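Local coordinates for designed Anbu Protein (Synthetic construct, PDB 5LOY), which probably acts as an Ntn-type peptide hydrolase, a consensus-designed version of the ancestral beta subunit Anbu that assembles into a helical complex related to the proteasome, at residues S28-F36 with V45-Q56; V187-V195 with H205-F216. One frame throughout, in Å; residues are numbered along the deposited sequence.

Contact 1 of 2, residues S28-F36 with V45-Q56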
loop_
_atom_site.group_PDB
_atom_site.type_symbol
_atom_site.label_atom_id
_atom_site.label_comp_id
_atom_site.label_asym_id
_atom_site.label_seq_id
_atom_site.Cartn_x
_atom_site.Cartn_y
_atom_site.Cartn_z
ATOM N N SER A 28 -20.460 3.308 8.253
ATOM C CA SER A 28 -20.583 3.833 9.616
ATOM C C SER A 28 -19.546 3.271 10.546
ATOM O O SER A 28 -18.609 2.571 10.118
ATOM C CB SER A 28 -22.016 3.715 10.194
ATOM O OG SER A 28 -22.651 2.557 9.730
ATOM N N THR A 29 -19.676 3.674 11.803
ATOM C CA THR A 29 -18.709 3.354 12.827
ATOM C C THR A 29 -19.125 2.074 13.566
ATOM O O THR A 29 -20.220 1.975 14.104
ATOM C CB THR A 29 -18.596 4.562 13.773
ATOM O OG1 THR A 29 -18.295 5.722 12.996
ATOM C CG2 THR A 29 -17.495 4.376 14.792
ATOM N N PHE A 30 -18.238 1.095 13.535
ATOM C CA PHE A 30 -18.364 -0.131 14.319
ATOM C C PHE A 30 -16.988 -0.487 14.866
ATOM O O PHE A 30 -16.026 -0.546 14.125
ATOM C CB PHE A 30 -18.873 -1.292 13.466
ATOM C CG PHE A 30 -20.333 -1.225 13.156
ATOM C CD1 PHE A 30 -20.790 -0.529 12.055
ATOM C CD2 PHE A 30 -21.251 -1.884 13.943
ATOM C CE1 PHE A 30 -22.142 -0.464 11.762
ATOM C CE2 PHE A 30 -22.606 -1.838 13.649
ATOM C CZ PHE A 30 -23.055 -1.118 12.560
ATOM N N ARG A 31 -16.917 -0.716 16.170
ATOM C CA ARG A 31 -15.684 -1.141 16.850
ATOM C C ARG A 31 -15.228 -2.533 16.337
ATOM O O ARG A 31 -16.053 -3.410 16.163
ATOM C CB ARG A 31 -15.978 -1.181 18.359
ATOM C CG ARG A 31 -14.782 -1.381 19.281
ATOM C CD ARG A 31 -15.205 -1.634 20.737
ATOM N NE ARG A 31 -14.328 -0.922 21.679
ATOM C CZ ARG A 31 -14.579 0.282 22.200
ATOM N NH1 ARG A 31 -15.688 0.945 21.909
ATOM N NH2 ARG A 31 -13.706 0.828 23.030
ATOM N N LYS A 32 -13.928 -2.727 16.125
ATOM C CA LYS A 32 -13.415 -3.983 15.595
ATOM C C LYS A 32 -12.493 -4.762 16.526
ATOM O O LYS A 32 -11.914 -5.767 16.128
ATOM C CB LYS A 32 -12.684 -3.700 14.295
ATOM C CG LYS A 32 -13.586 -3.065 13.238
ATOM C CD LYS A 32 -12.755 -2.608 12.059
ATOM C CE LYS A 32 -13.496 -1.642 11.137
ATOM N NZ LYS A 32 -14.670 -2.301 10.510
ATOM N N MET A 33 -12.374 -4.305 17.770
ATOM C CA MET A 33 -11.532 -4.915 18.786
ATOM C C MET A 33 -12.426 -5.467 19.876
ATOM O O MET A 33 -13.309 -4.752 20.386
ATOM C CB MET A 33 -10.575 -3.879 19.370
ATOM C CG MET A 33 -9.633 -4.409 20.449
ATOM S SD MET A 33 -8.477 -3.188 21.104
ATOM C CE MET A 33 -7.411 -2.960 19.685
ATOM N N HIS A 34 -12.199 -6.743 20.219
ATOM C CA HIS A 34 -12.961 -7.455 21.250
ATOM C C HIS A 34 -11.980 -8.141 22.210
ATOM O O HIS A 34 -11.057 -8.835 21.785
ATOM C CB HIS A 34 -13.888 -8.505 20.628
ATOM C CG HIS A 34 -14.746 -7.974 19.528
ATOM N ND1 HIS A 34 -16.058 -7.594 19.720
ATOM C CD2 HIS A 34 -14.471 -7.731 18.223
ATOM C CE1 HIS A 34 -16.560 -7.154 18.578
ATOM N NE2 HIS A 34 -15.616 -7.221 17.655
ATOM N N VAL A 35 -12.214 -7.963 23.503
ATOM C CA VAL A 35 -11.309 -8.417 24.531
ATOM C C VAL A 35 -11.989 -9.425 25.467
ATOM O O VAL A 35 -13.088 -9.202 25.956
ATOM C CB VAL A 35 -10.792 -7.222 25.341
ATOM C CG1 VAL A 35 -9.869 -7.691 26.454
ATOM C CG2 VAL A 35 -10.071 -6.252 24.423
ATOM N N PHE A 36 -11.311 -10.547 25.682
ATOM C CA PHE A 36 -11.750 -11.572 26.620
ATOM C C PHE A 36 -10.654 -11.672 27.677
ATOM O O PHE A 36 -9.529 -12.024 27.373
ATOM C CB PHE A 36 -11.975 -12.885 25.866
ATOM C CG PHE A 36 -12.877 -12.731 24.678
ATOM C CD1 PHE A 36 -12.376 -12.284 23.474
ATOM C CD2 PHE A 36 -14.253 -12.967 24.785
ATOM C CE1 PHE A 36 -13.218 -12.100 22.381
ATOM C CE2 PHE A 36 -15.112 -12.788 23.697
ATOM C CZ PHE A 36 -14.584 -12.354 22.490
ATOM N N VAL A 45 -7.303 -11.108 22.714
ATOM C CA VAL A 45 -7.806 -9.989 21.936
ATOM C C VAL A 45 -8.084 -10.432 20.519
ATOM O O VAL A 45 -7.235 -11.069 19.904
ATOM C CB VAL A 45 -6.778 -8.859 21.843
ATOM C CG1 VAL A 45 -7.371 -7.673 21.099
ATOM C CG2 VAL A 45 -6.316 -8.445 23.223
ATOM N N LEU A 46 -9.272 -10.088 20.019
ATOM C CA LEU A 46 -9.726 -10.464 18.678
ATOM C C LEU A 46 -10.038 -9.220 17.829
ATOM O O LEU A 46 -10.815 -8.369 18.241
ATOM C CB LEU A 46 -10.961 -11.358 18.800
ATOM C CG LEU A 46 -11.650 -11.829 17.513
ATOM C CD1 LEU A 46 -10.764 -12.789 16.731
ATOM C CD2 LEU A 46 -12.962 -12.505 17.840
ATOM N N LEU A 47 -9.410 -9.108 16.663
ATOM C CA LEU A 47 -9.675 -8.020 15.736
ATOM C C LEU A 47 -10.352 -8.610 14.505
ATOM O O LEU A 47 -9.937 -9.668 14.016
ATOM C CB LEU A 47 -8.381 -7.314 15.321
ATOM C CG LEU A 47 -7.388 -6.925 16.414
ATOM C CD1 LEU A 47 -6.133 -6.309 15.805
ATOM C CD2 LEU A 47 -7.990 -5.968 17.433
ATOM N N THR A 48 -11.347 -7.879 13.995
ATOM C CA THR A 48 -12.161 -8.315 12.879
ATOM C C THR A 48 -12.020 -7.485 11.584
ATOM O O THR A 48 -11.757 -6.285 11.618
ATOM C CB THR A 48 -13.646 -8.296 13.270
ATOM O OG1 THR A 48 -14.090 -6.949 13.441
ATOM C CG2 THR A 48 -13.853 -9.048 14.556
ATOM N N ALA A 49 -12.233 -8.130 10.444
ATOM C CA ALA A 49 -12.296 -7.431 9.157
ATOM C C ALA A 49 -13.187 -8.173 8.173
ATOM O O ALA A 49 -13.359 -9.390 8.271
ATOM C CB ALA A 49 -10.914 -7.305 8.580
ATOM N N GLY A 50 -13.731 -7.442 7.216
ATOM C CA GLY A 50 -14.569 -8.015 6.162
ATOM C C GLY A 50 -16.024 -7.733 6.406
ATOM O O GLY A 50 -16.384 -6.795 7.067
ATOM N N ASN A 51 -16.870 -8.583 5.869
ATOM C CA ASN A 51 -18.285 -8.392 5.935
ATOM C C ASN A 51 -18.784 -8.354 7.376
ATOM O O ASN A 51 -18.540 -9.277 8.138
ATOM C CB ASN A 51 -18.932 -9.514 5.178
ATOM C CG ASN A 51 -20.402 -9.316 5.026
ATOM O OD1 ASN A 51 -21.170 -9.521 5.965
ATOM N ND2 ASN A 51 -20.811 -8.897 3.863
ATOM N N LEU A 52 -19.475 -7.279 7.741
ATOM C CA LEU A 52 -19.945 -7.066 9.111
ATOM C C LEU A 52 -20.963 -8.104 9.560
ATOM O O LEU A 52 -20.927 -8.543 10.684
ATOM C CB LEU A 52 -20.566 -5.673 9.250
ATOM C CG LEU A 52 -20.984 -5.271 10.678
ATOM C CD1 LEU A 52 -19.772 -5.152 11.582
ATOM C CD2 LEU A 52 -21.748 -3.979 10.687
ATOM N N ALA A 53 -21.902 -8.480 8.704
ATOM C CA ALA A 53 -22.851 -9.526 9.098
ATOM C C ALA A 53 -22.123 -10.818 9.465
ATOM O O ALA A 53 -22.505 -11.505 10.412
ATOM C CB ALA A 53 -23.898 -9.784 8.022
ATOM N N THR A 54 -21.079 -11.134 8.726
ATOM C CA THR A 54 -20.302 -12.331 8.994
ATOM C C THR A 54 -19.502 -12.198 10.300
ATOM O O THR A 54 -19.565 -13.078 11.144
ATOM C CB THR A 54 -19.360 -12.626 7.822
ATOM O OG1 THR A 54 -20.145 -12.842 6.660
ATOM C CG2 THR A 54 -18.502 -13.859 8.083
ATOM N N THR A 55 -18.779 -11.095 10.486
ATOM C CA THR A 55 -18.003 -10.963 11.721
ATOM C C THR A 55 -18.906 -10.967 12.964
ATOM O O THR A 55 -18.570 -11.595 13.947
ATOM C CB THR A 55 -17.092 -9.734 11.740
ATOM O OG1 THR A 55 -17.890 -8.559 11.687
ATOM C CG2 THR A 55 -16.163 -9.774 10.567
ATOM N N GLN A 56 -20.042 -10.293 12.904
ATOM C CA GLN A 56 -20.941 -10.253 14.042
ATOM C C GLN A 56 -21.501 -11.636 14.347
ATOM O O GLN A 56 -21.741 -11.947 15.500
ATOM C CB GLN A 56 -22.115 -9.288 13.817
ATOM C CG GLN A 56 -21.752 -7.829 13.920
ATOM C CD GLN A 56 -22.963 -6.885 13.905
ATOM O OE1 GLN A 56 -24.050 -7.229 13.438
ATOM N NE2 GLN A 56 -22.768 -5.680 14.433
#

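Contact 2 of 2, residues V187-V195 with H205-F216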
loop_
_atom_site.group_PDB
_atom_site.type_symbol
_atom_site.label_atom_id
_atom_site.label_comp_id
_atom_site.label_asym_id
_atom_site.label_seq_id
_atom_site.Cartn_x
_atom_site.Cartn_y
_atom_site.Cartn_z
ATOM N N VAL A 187 -10.582 3.672 5.454
ATOM C CA VAL A 187 -10.194 3.615 6.860
ATOM C C VAL A 187 -10.286 4.981 7.556
ATOM O O VAL A 187 -10.035 6.017 6.944
ATOM C CB VAL A 187 -8.890 2.800 7.116
ATOM C CG1 VAL A 187 -8.334 2.184 5.849
ATOM C CG2 VAL A 187 -7.849 3.575 7.880
ATOM N N GLY A 188 -10.695 4.963 8.828
ATOM C CA GLY A 188 -11.065 6.176 9.546
ATOM C C GLY A 188 -11.204 6.056 11.056
ATOM O O GLY A 188 -11.480 4.989 11.594
ATOM N N LEU A 189 -11.022 7.189 11.730
ATOM C CA LEU A 189 -11.170 7.308 13.180
ATOM C C LEU A 189 -12.615 7.143 13.561
ATOM O O LEU A 189 -13.489 7.433 12.766
ATOM C CB LEU A 189 -10.717 8.694 13.631
ATOM C CG LEU A 189 -9.228 9.046 13.470
ATOM C CD1 LEU A 189 -8.922 10.426 14.023
ATOM C CD2 LEU A 189 -8.372 8.041 14.180
ATOM N N PRO A 190 -12.888 6.714 14.805
ATOM C CA PRO A 190 -11.946 6.449 15.905
ATOM C C PRO A 190 -11.182 5.148 15.819
ATOM O O PRO A 190 -11.731 4.182 15.277
ATOM C CB PRO A 190 -12.848 6.436 17.138
ATOM C CG PRO A 190 -14.234 6.185 16.621
ATOM C CD PRO A 190 -14.273 6.861 15.291
ATOM N N LEU A 191 -9.947 5.134 16.362
ATOM C CA LEU A 191 -9.162 3.906 16.537
ATOM C C LEU A 191 -9.258 3.395 17.928
ATOM O O LEU A 191 -9.475 4.151 18.852
ATOM C CB LEU A 191 -7.654 4.105 16.364
ATOM C CG LEU A 191 -7.155 5.032 15.275
ATOM C CD1 LEU A 191 -5.647 4.959 15.233
ATOM C CD2 LEU A 191 -7.766 4.644 13.938
ATOM N N ASP A 192 -9.043 2.090 18.058
ATOM C CA ASP A 192 -8.828 1.435 19.336
ATOM C C ASP A 192 -7.365 0.986 19.385
ATOM O O ASP A 192 -6.803 0.540 18.375
ATOM C CB ASP A 192 -9.803 0.263 19.518
ATOM C CG ASP A 192 -11.254 0.733 19.724
ATOM O OD1 ASP A 192 -11.584 1.174 20.853
ATOM O OD2 ASP A 192 -12.062 0.709 18.749
ATOM N N LEU A 193 -6.749 1.175 20.546
ATOM C CA LEU A 193 -5.368 0.816 20.771
ATOM C C LEU A 193 -5.232 0.053 22.091
ATOM O O LEU A 193 -5.735 0.512 23.129
ATOM C CB LEU A 193 -4.515 2.072 20.840
ATOM C CG LEU A 193 -3.039 1.829 21.206
ATOM C CD1 LEU A 193 -2.315 1.110 20.066
ATOM C CD2 LEU A 193 -2.335 3.140 21.538
ATOM N N LEU A 194 -4.550 -1.098 22.055
ATOM C CA LEU A 194 -4.319 -1.895 23.263
ATOM C C LEU A 194 -2.878 -2.352 23.319
ATOM O O LEU A 194 -2.356 -2.889 22.351
ATOM C CB LEU A 194 -5.264 -3.082 23.277
ATOM C CG LEU A 194 -5.358 -3.874 24.576
ATOM C CD1 LEU A 194 -6.689 -4.624 24.617
ATOM C CD2 LEU A 194 -4.203 -4.845 24.759
ATOM N N VAL A 195 -2.244 -2.116 24.457
ATOM C CA VAL A 195 -0.843 -2.468 24.674
ATOM C C VAL A 195 -0.751 -3.401 25.864
ATOM O O VAL A 195 -1.180 -3.050 26.954
ATOM C CB VAL A 195 0.023 -1.216 24.964
ATOM C CG1 VAL A 195 1.454 -1.622 25.334
ATOM C CG2 VAL A 195 0.042 -0.295 23.765
ATOM N N HIS A 205 -2.923 -1.186 29.232
ATOM C CA HIS A 205 -3.315 0.052 28.582
ATOM C C HIS A 205 -4.242 -0.217 27.404
ATOM O O HIS A 205 -3.952 -1.031 26.519
ATOM C CB HIS A 205 -2.118 0.890 28.112
ATOM C CG HIS A 205 -1.138 1.235 29.200
ATOM N ND1 HIS A 205 0.207 0.896 29.175
ATOM C CD2 HIS A 205 -1.324 1.939 30.341
ATOM C CE1 HIS A 205 0.791 1.364 30.269
ATOM N NE2 HIS A 205 -0.115 2.003 30.987
ATOM N N ARG A 206 -5.377 0.467 27.408
ATOM C CA ARG A 206 -6.348 0.347 26.341
ATOM C C ARG A 206 -7.120 1.648 26.250
ATOM O O ARG A 206 -7.660 2.122 27.249
ATOM C CB ARG A 206 -7.264 -0.837 26.613
ATOM C CG ARG A 206 -8.734 -0.676 26.276
ATOM C CD ARG A 206 -9.166 -1.388 25.028
ATOM N NE ARG A 206 -10.298 -2.271 25.324
ATOM C CZ ARG A 206 -11.246 -2.625 24.454
ATOM N NH1 ARG A 206 -12.211 -3.456 24.849
ATOM N NH2 ARG A 206 -11.235 -2.173 23.191
ATOM N N ARG A 207 -7.155 2.238 25.062
ATOM C CA ARG A 207 -8.000 3.400 24.850
ATOM C C ARG A 207 -8.488 3.597 23.427
ATOM O O ARG A 207 -8.059 2.923 22.498
ATOM C CB ARG A 207 -7.325 4.679 25.358
ATOM C CG ARG A 207 -6.168 5.186 24.526
ATOM C CD ARG A 207 -5.505 6.356 25.258
ATOM N NE ARG A 207 -4.561 7.075 24.397
ATOM C CZ ARG A 207 -4.824 8.201 23.722
ATOM N NH1 ARG A 207 -6.017 8.778 23.780
ATOM N NH2 ARG A 207 -3.872 8.743 22.975
ATOM N N ARG A 208 -9.427 4.529 23.323
ATOM C CA ARG A 208 -10.028 4.968 22.094
ATOM C C ARG A 208 -9.425 6.342 21.710
ATOM O O ARG A 208 -9.316 7.244 22.528
ATOM C CB ARG A 208 -11.545 5.023 22.308
ATOM C CG ARG A 208 -12.364 5.619 21.168
ATOM C CD ARG A 208 -13.797 5.060 21.097
ATOM N NE ARG A 208 -13.874 3.864 20.246
ATOM C CZ ARG A 208 -14.979 3.433 19.642
ATOM N NH1 ARG A 208 -16.120 4.075 19.815
ATOM N NH2 ARG A 208 -14.944 2.342 18.868
ATOM N N ILE A 209 -8.997 6.460 20.461
ATOM C CA ILE A 209 -8.380 7.666 19.936
ATOM C C ILE A 209 -9.309 8.292 18.904
ATOM O O ILE A 209 -9.510 7.723 17.833
ATOM C CB ILE A 209 -7.051 7.301 19.265
ATOM C CG1 ILE A 209 -6.049 6.836 20.320
ATOM C CG2 ILE A 209 -6.458 8.491 18.522
ATOM C CD1 ILE A 209 -4.804 6.192 19.742
ATOM N N ASP A 210 -9.864 9.452 19.208
ATOM C CA ASP A 210 -10.784 10.131 18.285
ATOM C C ASP A 210 -10.149 11.331 17.575
ATOM O O ASP A 210 -8.990 11.666 17.803
ATOM C CB ASP A 210 -12.095 10.517 18.995
ATOM C CG ASP A 210 -11.914 11.591 20.068
ATOM O OD1 ASP A 210 -10.904 12.332 20.043
ATOM O OD2 ASP A 210 -12.812 11.710 20.944
ATOM N N GLU A 211 -10.909 11.980 16.703
ATOM C CA GLU A 211 -10.385 13.111 15.908
ATOM C C GLU A 211 -9.824 14.279 16.737
ATOM O O GLU A 211 -9.039 15.052 16.242
ATOM C CB GLU A 211 -11.456 13.637 14.929
ATOM C CG GLU A 211 -12.548 14.514 15.533
ATOM C CD GLU A 211 -13.679 14.837 14.540
ATOM O OE1 GLU A 211 -13.557 14.483 13.344
ATOM O OE2 GLU A 211 -14.689 15.470 14.946
ATOM N N ASP A 212 -10.231 14.402 17.992
ATOM C CA ASP A 212 -9.752 15.470 18.870
ATOM C C ASP A 212 -8.563 15.083 19.747
ATOM O O ASP A 212 -8.061 15.920 20.484
ATOM C CB ASP A 212 -10.885 15.919 19.791
ATOM C CG ASP A 212 -12.041 16.573 19.034
ATOM O OD1 ASP A 212 -11.781 17.297 18.037
ATOM O OD2 ASP A 212 -13.204 16.361 19.443
ATOM N N ASP A 213 -8.084 13.841 19.662
ATOM C CA ASP A 213 -7.053 13.384 20.581
ATOM C C ASP A 213 -5.772 14.210 20.464
ATOM O O ASP A 213 -5.144 14.209 19.413
ATOM C CB ASP A 213 -6.710 11.922 20.351
ATOM C CG ASP A 213 -5.789 11.386 21.421
ATOM O OD1 ASP A 213 -6.151 11.496 22.604
ATOM O OD2 ASP A 213 -4.698 10.868 21.090
ATOM N N PRO A 214 -5.367 14.896 21.548
ATOM C CA PRO A 214 -4.164 15.737 21.477
ATOM C C PRO A 214 -2.911 14.972 21.094
ATOM O O PRO A 214 -2.158 15.440 20.269
ATOM C CB PRO A 214 -4.039 16.300 22.894
ATOM C CG PRO A 214 -5.444 16.328 23.403
ATOM C CD PRO A 214 -6.079 15.081 22.829
ATOM N N TYR A 215 -2.693 13.798 21.667
ATOM C CA TYR A 215 -1.476 13.067 21.369
ATOM C C TYR A 215 -1.406 12.692 19.881
ATOM O O TYR A 215 -0.364 12.924 19.226
ATOM C CB TYR A 215 -1.319 11.816 22.223
ATOM C CG TYR A 215 -0.117 10.985 21.805
ATOM C CD1 TYR A 215 1.177 11.419 22.046
ATOM C CD2 TYR A 215 -0.279 9.786 21.150
ATOM C CE1 TYR A 215 2.266 10.670 21.657
ATOM C CE2 TYR A 215 0.799 9.016 20.766
ATOM C CZ TYR A 215 2.069 9.456 21.014
ATOM O OH TYR A 215 3.135 8.665 20.595
ATOM N N PHE A 216 -2.491 12.124 19.343
ATOM C CA PHE A 216 -2.457 11.659 17.958
ATOM C C PHE A 216 -2.287 12.848 17.007
ATOM O O PHE A 216 -1.583 12.727 16.018
ATOM C CB PHE A 216 -3.683 10.804 17.611
ATOM C CG PHE A 216 -3.564 10.049 16.289
ATOM C CD1 PHE A 216 -2.419 9.355 15.939
ATOM C CD2 PHE A 216 -4.621 10.026 15.412
ATOM C CE1 PHE A 216 -2.334 8.650 14.733
ATOM C CE2 PHE A 216 -4.546 9.331 14.210
ATOM C CZ PHE A 216 -3.398 8.651 13.859
#

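Contact 1 of 2, residues S28-F36 with V45-Q56
The beta hairpin of strands 33-38 and 42-50, an edge of one sheet of the proteasome-type Ntn hydrolase fold, pairs Met33, His34 and Val35 with Leu47, Leu46 and Val45. The strands run antiparallel, their axes 4.7 Å apart at closest approach. His34 and Leu46 form the hydrogen-bonded pair: His34 N gives to Leu46 O, and Leu46 N returns a nearly straight bond to His34 O (2.8 Å, N-H...O 170°). Past this pair, Thr48 N reaches Lys32 O at 3.1 Å. On one face of the hairpin the Met33 chain lies alongside Leu47, its CG 3.8 Å from Leu47 CD2, and also meets Val45 CG1. On the other, the His34 ring turns its edge to Leu46 O while its CD2 touches Thr48 CG2 at 3.9 Å. The aliphatic part of Lys32 runs past Thr48, with Lys32 CB 3.6 Å from Thr48 OG1. Its NZ goes on to a hydrogen bond with Thr20 and a weak one with Thr1.

Beyond the strands, Phe30 meets the start of helix 52-62. Leu52 CD2 sits over the centre of the Phe30 ring, 3.5 Å from the centroid, a CH-pi contact; a chi1 of -175° swings CG of Leu52 away from the backbone N and towards that ring. Gln56 NE2 approaches the same ring obliquely, 3.9 Å from CE2. Replacing Phe30 with an alanine would probably leave Leu52 CD2 without the ring face it packs on and the Gln56 amide freer to turn. Asn51 caps this helix, its OD1 accepting from Thr54 N. Strand 110-118 bonds to the far side of strand 42-50, while strands 11-21 and 191-197 of the second sheet pack against Met33.

Contact 2 of 2, residues V187-V195 with H205-F216
A cis peptide bond before Pro190 leads into strand 191-195 and sets Leu189 and Pro190 against the end of strand 205-209. The Pro190 ring lies alongside Arg208, its CG 4.1 Å above the centre of the guanidinium plane. The Arg208 chain bends at chi3 (-90°), and the edge of its guanidinium faces the Asp192 carboxylate, giving a weak but straight salt-bridge bond from NH2 to OD2 at 3.3 Å. Asp192 has a stronger partner in Arg31, so its buried carboxylate is held by two arginines.

Leu189 CD1 rests on Glu211 CA at 3.6 Å, and its CD2 meets Phe216 CE2 at 4.0 Å. Between the strands the antiparallel ladder joins Leu191 to Ile209, Leu193 to Arg207 and Val195 to His205; its straightest bond runs from Ile209 N to Leu191 O (2.9 Å, 173°), and the one from His205 N to Val195 O is weak. Arg207, with Ile209 CG1 3.8 Å above its guanidinium, grips Asp213 end-on, NH1 to OD1 and NH2 to OD2, each at 3.0 Å. Asp213 OD2 also caps helix 214-232 by accepting from Phe216 N, which comes from the opposite face of the carboxylate to Arg207 NH2. One aspartate therefore ties the strand to the helix start, across a type I turn (Asp210-Asp213) in which Asp210 OD1 and Asp212 N form an Asx turn.

Strand 11-21 bonds to the other edge of strand 191-197, and helix 166-183 covers Leu191. Trp239 of the second subunit stacks on His205 and packs on Leu193, Val195 and Arg207.

Overall arrangement
Contacts 1 and 2 are each built on an antiparallel hairpin, one in each of the fold's two sheets, with centres about 16 Å apart. Both are partly buried, but contact 2 lies further from the chain centre and has more exposed residues. Leu194 packs on Met33 and Val35, and the guanidinium nitrogens of Arg206 touch the same two residues. Arg31 adds a salt bridge from NH2 to Asp192 OD1, 3.1 Å long, which places it close to Arg208 beside the shared carboxylate. Across the two segments of contact 1 the side-chain chemistry is mostly apolar and aromatic; contact 2 relies more on arginine-aspartate pairs and borders the second subunit.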